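Local coordinates for protein glutathione S-transferase (Ceriporiopsis subvermispora, PDB 6J3E) that is a serine-type glutathione S-transferase of a fungus, probably conjugating or transferring glutathione to electrophilic substrates, at residues A87-A90 with R91-K95; W163-G167 with S168-A172. All coordinates share one frame; numbering follows the deposited sequence.

Contact 1: A87-A90 with R91-K95; sequences AAIA and RYLDK
The carbonyl oxygen of Ala87 takes two bonds from one residue, Arg91. The backbone N of Arg91 reaches Ala87 O at 3.2 Å as the ordinary i to i+4 helical bond, and Arg91 NH2 adds a second, weak bond, also 3.2 Å long and bent to 133° at the hydrogen. With CG set anti to its own carbonyl carbon (chi1 -64°) and the chain extended from CG to NE, the arginine runs back along the helix, and Ala87 CB meets the guanidinium in plane, at its edge, 3.5 Å from NH2. The stronger partner of this guanidinium is Asp109, which forms a salt bridge with NE.

Two residues on, Leu93 N donates to Ile89 O at 2.8 Å. The two side chains run alongside each other, Ile89 CG2 resting 3.9 Å from Leu93 CD1, and both pack on helix 22-34 and Ile74. An alanine in place of Leu93 would probably leave Ile89 CG2 without this methyl neighbour and open a gap against Thr30 and Leu31. Asp94 N takes the next such bond, to Ala90 O at 2.9 Å, and its carboxylate forms a salt bridge with Lys34.

Helix 86-96, which follows strand 81-84 in the thioredoxin-like domain, thus separates its chemistry by face: aliphatic side chains lie against the sheet and helix 22-34, whereas the arginine, salt-bridged to Asp109, adds a weak bond to the Ala87 carbonyl in the first turn, just after glutathione-binding Ser86.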
loop_
_atom_site.group_PDB
_atom_site.type_symbol
_atom_site.label_atom_id
_atom_site.label_comp_id
_atom_site.label_asym_id
_atom_site.label_seq_id
_atom_site.Cartn_x
_atom_site.Cartn_y
_atom_site.Cartn_z
ATOM N N ALA A 87 11.819 -6.942 6.735
ATOM C CA ALA A 87 11.589 -5.541 7.079
ATOM C C ALA A 87 12.119 -5.231 8.470
ATOM O O ALA A 87 12.655 -4.145 8.703
ATOM C CB ALA A 87 10.102 -5.189 6.979
ATOM N N ALA A 88 11.995 -6.175 9.405
ATOM C CA ALA A 88 12.540 -5.973 10.747
ATOM C C ALA A 88 14.052 -6.128 10.779
ATOM O O ALA A 88 14.710 -5.483 11.594
ATOM C CB ALA A 88 11.900 -6.950 11.736
ATOM N N ILE A 89 14.607 -6.998 9.930
ATOM C CA ILE A 89 16.055 -7.075 9.763
ATOM C C ILE A 89 16.589 -5.715 9.334
ATOM O O ILE A 89 17.587 -5.211 9.866
ATOM C CB ILE A 89 16.425 -8.155 8.726
ATOM C CG1 ILE A 89 15.706 -9.492 8.984
ATOM C CG2 ILE A 89 17.926 -8.366 8.688
ATOM C CD1 ILE A 89 16.338 -10.338 9.958
ATOM N N ALA A 90 15.921 -5.101 8.360
ATOM C CA ALA A 90 16.411 -3.849 7.815
ATOM C C ALA A 90 16.443 -2.785 8.894
ATOM O O ALA A 90 17.431 -2.050 9.025
ATOM C CB ALA A 90 15.541 -3.409 6.629
ATOM N N ARG A 91 15.375 -2.705 9.699
ATOM C CA ARG A 91 15.334 -1.688 10.746
ATOM C C ARG A 91 16.386 -1.959 11.797
ATOM O O ARG A 91 17.041 -1.027 12.279
ATOM C CB ARG A 91 13.954 -1.618 11.395
ATOM C CG ARG A 91 12.866 -1.188 10.422
ATOM C CD ARG A 91 11.503 -1.117 11.080
ATOM N NE ARG A 91 10.555 -0.386 10.264
ATOM C CZ ARG A 91 9.924 -0.909 9.233
ATOM N NH1 ARG A 91 9.061 -0.156 8.550
ATOM N NH2 ARG A 91 10.141 -2.188 8.855
ATOM N N TYR A 92 16.544 -3.231 12.176
ATOM C CA TYR A 92 17.580 -3.577 13.133
ATOM C C TYR A 92 18.950 -3.201 12.599
ATOM O O TYR A 92 19.780 -2.655 13.330
ATOM C CB TYR A 92 17.524 -5.062 13.448
ATOM C CG TYR A 92 18.754 -5.511 14.177
ATOM C CD1 TYR A 92 18.823 -5.429 15.568
ATOM C CD2 TYR A 92 19.861 -6.001 13.477
ATOM C CE1 TYR A 92 19.951 -5.834 16.246
ATOM C CE2 TYR A 92 20.996 -6.404 14.144
ATOM C CZ TYR A 92 21.031 -6.321 15.529
ATOM O OH TYR A 92 22.162 -6.715 16.180
ATOM N N LEU A 93 19.217 -3.508 11.334
ATOM C CA LEU A 93 20.514 -3.157 10.767
ATOM C C LEU A 93 20.728 -1.640 10.742
ATOM O O LEU A 93 21.840 -1.165 11.017
ATOM C CB LEU A 93 20.641 -3.756 9.370
ATOM C CG LEU A 93 20.625 -5.281 9.399
ATOM C CD1 LEU A 93 20.772 -5.846 8.000
ATOM C CD2 LEU A 93 21.712 -5.783 10.338
ATOM N N ASP A 94 19.678 -0.866 10.408
ATOM C CA ASP A 94 19.751 0.598 10.493
ATOM C C ASP A 94 20.169 1.034 11.892
ATOM O O ASP A 94 21.052 1.877 12.061
ATOM C CB ASP A 94 18.393 1.241 10.160
ATOM C CG ASP A 94 18.210 1.583 8.678
ATOM O OD1 ASP A 94 19.094 1.270 7.848
ATOM O OD2 ASP A 94 17.136 2.162 8.345
ATOM N N LYS A 95 19.527 0.461 12.908
ATOM C CA LYS A 95 19.634 0.965 14.268
ATOM C C LYS A 95 20.878 0.440 14.976
ATOM O O LYS A 95 21.410 1.102 15.872
ATOM C CB LYS A 95 18.354 0.609 15.037
ATOM C CG LYS A 95 18.544 0.307 16.508
ATOM C CD LYS A 95 17.542 -0.726 16.990
ATOM C CE LYS A 95 17.952 -1.312 18.344
ATOM N NZ LYS A 95 17.186 -2.555 18.662
#

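Contact 2: W163-G167 with S168-A172. With EDO (1,2-ethanediol), chain F.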
loop_
_atom_site.group_PDB
_atom_site.type_symbol
_atom_site.label_atom_id
_atom_site.label_comp_id
_atom_site.label_asym_id
_atom_site.label_seq_id
_atom_site.Cartn_x
_atom_site.Cartn_y
_atom_site.Cartn_z
ATOM N N TRP A 163 -1.542 -25.090 -11.802
ATOM C CA TRP A 163 -1.816 -23.749 -11.289
ATOM C C TRP A 163 -1.880 -22.727 -12.423
ATOM O O TRP A 163 -2.858 -21.983 -12.554
ATOM C CB TRP A 163 -0.746 -23.345 -10.282
ATOM C CG TRP A 163 -0.909 -23.927 -8.925
ATOM C CD1 TRP A 163 -1.616 -25.052 -8.581
ATOM C CD2 TRP A 163 -0.364 -23.407 -7.705
ATOM N NE1 TRP A 163 -1.528 -25.270 -7.219
ATOM C CE2 TRP A 163 -0.769 -24.275 -6.659
ATOM C CE3 TRP A 163 0.435 -22.302 -7.397
ATOM C CZ2 TRP A 163 -0.408 -24.062 -5.330
ATOM C CZ3 TRP A 163 0.799 -22.094 -6.077
ATOM C CH2 TRP A 163 0.381 -22.970 -5.060
ATOM N N ALA A 164 -0.830 -22.682 -13.245
ATOM C CA ALA A 164 -0.757 -21.790 -14.399
ATOM C C ALA A 164 0.125 -22.446 -15.456
ATOM O O ALA A 164 1.234 -21.985 -15.742
ATOM C CB ALA A 164 -0.209 -20.424 -13.990
ATOM N N PRO A 165 -0.342 -23.546 -16.056
ATOM C CA PRO A 165 0.534 -24.327 -16.933
ATOM C C PRO A 165 0.881 -23.560 -18.197
ATOM O O PRO A 165 0.076 -22.748 -18.695
ATOM C CB PRO A 165 -0.304 -25.580 -17.253
ATOM C CG PRO A 165 -1.710 -25.155 -17.090
ATOM C CD PRO A 165 -1.711 -24.095 -16.004
ATOM N N PRO A 166 2.063 -23.794 -18.761
ATOM C CA PRO A 166 2.466 -23.059 -19.968
ATOM C C PRO A 166 1.448 -23.200 -21.093
ATOM O O PRO A 166 0.793 -24.231 -21.249
ATOM C CB PRO A 166 3.806 -23.702 -20.344
ATOM C CG PRO A 166 4.303 -24.267 -19.078
ATOM C CD PRO A 166 3.095 -24.738 -18.321
ATOM N N GLY A 167 1.300 -22.130 -21.868
ATOM C CA GLY A 167 0.342 -22.108 -22.949
ATOM C C GLY A 167 -1.112 -22.129 -22.532
ATOM O O GLY A 167 -1.987 -22.113 -23.409
ATOM N N SER A 168 -1.413 -22.172 -21.237
ATOM C CA SER A 168 -2.802 -22.150 -20.801
ATOM C C SER A 168 -3.337 -20.721 -20.783
ATOM O O SER A 168 -2.588 -19.745 -20.839
ATOM C CB SER A 168 -2.940 -22.764 -19.409
ATOM O OG SER A 168 -2.354 -21.927 -18.426
ATOM N N GLU A 169 -4.657 -20.597 -20.692
ATOM C CA GLU A 169 -5.218 -19.275 -20.458
ATOM C C GLU A 169 -4.984 -18.836 -19.017
ATOM O O GLU A 169 -4.728 -17.651 -18.766
ATOM C CB GLU A 169 -6.702 -19.250 -20.805
ATOM C CG GLU A 169 -7.360 -17.919 -20.467
ATOM C CD GLU A 169 -8.544 -17.581 -21.352
ATOM O OE1 GLU A 169 -8.421 -17.725 -22.592
ATOM O OE2 GLU A 169 -9.588 -17.153 -20.804
ATOM N N LYS A 170 -5.020 -19.775 -18.067
ATOM C CA LYS A 170 -4.659 -19.442 -16.692
ATOM C C LYS A 170 -3.316 -18.731 -16.639
ATOM O O LYS A 170 -3.177 -17.685 -15.992
ATOM C CB LYS A 170 -4.597 -20.703 -15.833
ATOM C CG LYS A 170 -5.882 -21.185 -15.196
ATOM C CD LYS A 170 -5.547 -22.470 -14.394
ATOM C CE LYS A 170 -6.586 -22.790 -13.351
ATOM N NZ LYS A 170 -7.889 -22.932 -14.033
ATOM N N ARG A 171 -2.298 -19.293 -17.298
ATOM C CA ARG A 171 -0.983 -18.668 -17.208
ATOM C C ARG A 171 -0.979 -17.297 -17.857
ATOM O O ARG A 171 -0.282 -16.391 -17.394
ATOM C CB ARG A 171 0.086 -19.537 -17.844
ATOM C CG ARG A 171 1.480 -19.049 -17.543
ATOM C CD ARG A 171 2.521 -20.032 -18.049
ATOM N NE ARG A 171 3.889 -19.688 -17.654
ATOM C CZ ARG A 171 4.492 -20.192 -16.578
ATOM N NH1 ARG A 171 5.737 -19.851 -16.284
ATOM N NH2 ARG A 171 3.835 -21.045 -15.794
ATOM N N ALA A 172 -1.757 -17.117 -18.922
ATOM C CA ALA A 172 -1.781 -15.813 -19.572
ATOM C C ALA A 172 -2.474 -14.784 -18.690
ATOM O O ALA A 172 -1.992 -13.657 -18.557
ATOM C CB ALA A 172 -2.457 -15.911 -20.935
HETATM C C1 EDO F . 2.938 -23.689 -13.208
HETATM O O1 EDO F . 1.659 -24.344 -13.275
HETATM C C2 EDO F . 3.853 -24.178 -14.337
HETATM O O2 EDO F . 4.116 -25.577 -14.197
#
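Arg171 lays its extended side chain along the carbonyl of Ala164, with CD 3.3 Å from Ala164 O and 3.6 Å from Pro166 CA. CG stands anti to the backbone N (chi1 -169°), which carries the chain back past the loop until NH2 donates to Ala164 O at 2.8 Å; the acceptor lies in the guanidinium plane. Glu228 holds NE of the same group through a salt bridge. Nearer the backbone, Ala164 CB packs against Arg171 CA at 3.7 Å.

Pro165 to Ser168 form a type II beta turn, with Gly167 at positive phi. Pro165 O accepts two bonds from Ser168: the backbone N at 3.0 Å closes the turn, and OG, in the carbonyl plane on a lone pair, comes to 2.6 Å. Set between the backbone N and the carbonyl carbon (chi1 70°), OG can face both Pro165 O and the helix start, and it accepts from Arg171 N at 2.9 Å, the N-cap bond of helix 169-189. A 1,2-ethanediol, probably from the crystallisation liquor, accepts from Ala164 N through O1 at 3.0 Å.

The serine hydroxyl therefore works both ways, donating a hydrogen bond to the turn carbonyl and accepting one from an N-H of the first helical turn, while the arginine ties the preceding loop to the same helix.

Contact 1 lies on helix 86-96 of the thioredoxin-like N-terminal domain, and contact 2 at the start of helix 169-189 in the helical C-terminal domain. Their centres are 38 Å apart, on opposite sides of the chain's centre, and about 23 Å separates their nearest atoms. Each nevertheless lies near residues known to bind glutathione, contact 2 through Trp163, although this apo model holds no glutathione. In contact 1, the side chain of Ile89 is about 5 Å from that of Ser86 and that of Ala87 about 6 Å from that of Lys26; in contact 2, Trp163 comes within about 4 Å of Arg151, side chain to side chain.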